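Local coordinates for protein N(2),N(2)-dimethylguanosine tRNA methyltransferase (Pyrococcus horikoshii, PDB 2DUL) that probably transfers two methyl groups from S-adenosyl-L-methionine to the exocyclic N2 of guanine 26 in a number of tRNAs, at residues A[89-92]-A[93-97]. Numbering follows the deposited sequence.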
ATOM      1  N   ARG A  89     -16.065  20.396 -11.375  1.00 24.33           N
ATOM      2  CA  ARG A  89     -17.229  20.771 -10.581  1.00 25.17           C
ATOM      3  C   ARG A  89     -16.988  20.543  -9.091  1.00 24.36           C
ATOM      4  O   ARG A  89     -17.266  21.416  -8.263  1.00 22.97           O
ATOM      5  CB  ARG A  89     -18.453  19.964 -11.020  1.00 29.67           C
ATOM      6  CG  ARG A  89     -18.789  20.106 -12.492  1.00 36.34           C
ATOM      7  CD  ARG A  89     -20.134  19.468 -12.806  1.00 43.33           C
ATOM      8  NE  ARG A  89     -21.198  20.039 -11.986  1.00 47.46           N
ATOM      9  CZ  ARG A  89     -22.492  19.787 -12.159  1.00 49.67           C
ATOM     10  NH1 ARG A  89     -23.390  20.355 -11.363  1.00 48.97           N
ATOM     11  NH2 ARG A  89     -22.888  18.974 -13.131  1.00 50.26           N
ATOM     12  N   ASN A  90     -16.467  19.372  -8.744  1.00 22.48           N
ATOM     13  CA  ASN A  90     -16.227  19.068  -7.344  1.00 23.68           C
ATOM     14  C   ASN A  90     -15.171  19.953  -6.712  1.00 23.59           C
ATOM     15  O   ASN A  90     -15.275  20.299  -5.538  1.00 23.84           O
ATOM     16  CB  ASN A  90     -15.873  17.589  -7.168  1.00 24.08           C
ATOM     17  CG  ASN A  90     -17.067  16.684  -7.402  1.00 27.05           C
ATOM     18  OD1 ASN A  90     -18.207  17.079  -7.153  1.00 26.52           O
ATOM     19  ND2 ASN A  90     -16.816  15.464  -7.869  1.00 24.71           N
ATOM     20  N   VAL A  91     -14.157  20.329  -7.482  1.00 23.18           N
ATOM     21  CA  VAL A  91     -13.121  21.196  -6.938  1.00 23.46           C
ATOM     22  C   VAL A  91     -13.734  22.553  -6.595  1.00 24.95           C
ATOM     23  O   VAL A  91     -13.483  23.104  -5.524  1.00 26.78           O
ATOM     24  CB  VAL A  91     -11.956  21.381  -7.940  1.00 22.81           C
ATOM     25  CG1 VAL A  91     -11.064  22.543  -7.508  1.00 23.96           C
ATOM     26  CG2 VAL A  91     -11.135  20.103  -8.005  1.00 19.96           C
ATOM     27  N   MET A  92     -14.562  23.078  -7.490  1.00 26.31           N
ATOM     28  CA  MET A  92     -15.192  24.368  -7.251  1.00 28.43           C
ATOM     29  C   MET A  92     -16.271  24.304  -6.177  1.00 29.01           C
ATOM     30  O   MET A  92     -16.750  25.331  -5.699  1.00 29.62           O
ATOM     31  CB  MET A  92     -15.761  24.928  -8.554  1.00 30.08           C
ATOM     32  CG  MET A  92     -14.670  25.302  -9.544  1.00 35.81           C
ATOM     33  SD  MET A  92     -13.234  26.030  -8.686  1.00 43.25           S
ATOM     34  CE  MET A  92     -13.877  27.667  -8.250  1.00 39.43           C
ATOM     35  N   LEU A  93     -16.642  23.089  -5.794  1.00 28.71           N
ATOM     36  CA  LEU A  93     -17.645  22.903  -4.757  1.00 29.69           C
ATOM     37  C   LEU A  93     -16.962  23.004  -3.398  1.00 29.67           C
ATOM     38  O   LEU A  93     -17.616  23.212  -2.379  1.00 30.62           O
ATOM     39  CB  LEU A  93     -18.306  21.528  -4.905  1.00 31.07           C
ATOM     40  CG  LEU A  93     -19.462  21.194  -3.959  1.00 33.71           C
ATOM     41  CD1 LEU A  93     -20.560  22.238  -4.112  1.00 34.58           C
ATOM     42  CD2 LEU A  93     -19.994  19.800  -4.271  1.00 33.57           C
ATOM     43  N   ASN A  94     -15.639  22.878  -3.396  1.00 28.48           N
ATOM     44  CA  ASN A  94     -14.867  22.922  -2.159  1.00 28.13           C
ATOM     45  C   ASN A  94     -13.888  24.087  -2.062  1.00 30.39           C
ATOM     46  O   ASN A  94     -13.308  24.328  -1.003  1.00 30.43           O
ATOM     47  CB  ASN A  94     -14.105  21.605  -2.001  1.00 28.90           C
ATOM     48  CG  ASN A  94     -15.029  20.422  -1.819  1.00 26.80           C
ATOM     49  OD1 ASN A  94     -15.493  20.153  -0.716  1.00 26.41           O
ATOM     50  ND2 ASN A  94     -15.320  19.721  -2.910  1.00 26.88           N
ATOM     51  N   PHE A  95     -13.705  24.807  -3.162  1.00 30.36           N
ATOM     52  CA  PHE A  95     -12.785  25.938  -3.189  1.00 32.24           C
ATOM     53  C   PHE A  95     -13.401  27.116  -3.935  1.00 34.04           C
ATOM     54  O   PHE A  95     -14.238  26.935  -4.819  1.00 34.32           O
ATOM     55  CB  PHE A  95     -11.481  25.530  -3.878  1.00 30.66           C
ATOM     56  CG  PHE A  95     -10.711  24.473  -3.140  1.00 29.88           C
ATOM     57  CD1 PHE A  95      -9.823  24.821  -2.128  1.00 30.93           C
ATOM     58  CD2 PHE A  95     -10.887  23.128  -3.443  1.00 29.30           C
ATOM     59  CE1 PHE A  95      -9.122  23.841  -1.427  1.00 32.61           C
ATOM     60  CE2 PHE A  95     -10.191  22.141  -2.747  1.00 30.94           C
ATOM     61  CZ  PHE A  95      -9.305  22.500  -1.736  1.00 30.01           C
ATOM     62  N   ASP A  96     -12.989  28.323  -3.565  1.00 35.90           N
ATOM     63  CA  ASP A  96     -13.476  29.528  -4.224  1.00 37.82           C
ATOM     64  C   ASP A  96     -12.388  29.976  -5.188  1.00 37.14           C
ATOM     65  O   ASP A  96     -11.301  29.401  -5.206  1.00 37.12           O
ATOM     66  CB  ASP A  96     -13.750  30.636  -3.201  1.00 40.05           C
ATOM     67  CG  ASP A  96     -14.859  30.275  -2.231  1.00 43.31           C
ATOM     68  OD1 ASP A  96     -15.943  29.865  -2.695  1.00 43.76           O
ATOM     69  OD2 ASP A  96     -14.646  30.407  -1.007  1.00 46.20           O
ATOM     70  N   GLY A  97     -12.677  30.991  -5.992  1.00 36.41           N
ATOM     71  CA  GLY A  97     -11.680  31.476  -6.925  1.00 38.04           C
ATOM     72  C   GLY A  97     -12.000  31.203  -8.380  1.00 38.82           C
ATOM     73  O   GLY A  97     -13.079  30.718  -8.721  1.00 38.66           O
TER
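With CG of N94 anti to its own carbonyl carbon (chi1 -65°) and the amide turned to chi2 -83°, the side-chain ND2 swings back over the last helical turn and meets the backbone O of N90 at 2.7 Å. The bond is bent, and the carbonyl lies 17° out of the N94 amide plane. The same ND2 also donates to the backbone O of K12, so one amide group joins the helix end to strand 11-15. The N90 carbonyl takes a second, weak bond from L93 N. V91 O receives N94 N at 3.0 Å, from above the carbonyl plane, and more weakly F95 N at 2.9 Å; it also sits 3.3 Å from F95 CD2, at the edge of the ring and in its plane. V91 CG1 passes F95 CD2 at 4.1 Å, and both side chains rest on I114 of strand 113-118. With an alanine here in place of N94, the carbonyls of N90 and K12 would probably lose their shared donor, leaving the helix end less firmly tied to strand 11-15. M92, bent at chi2 and chi3, brings CE to 3.2 Å from G97 O. Bonds reaching back three and four residues, two of the backbone ones weak, are typical of the C-terminal end of a helix, here 81-94, which packs beside the central sheet of the class I-like methyltransferase fold.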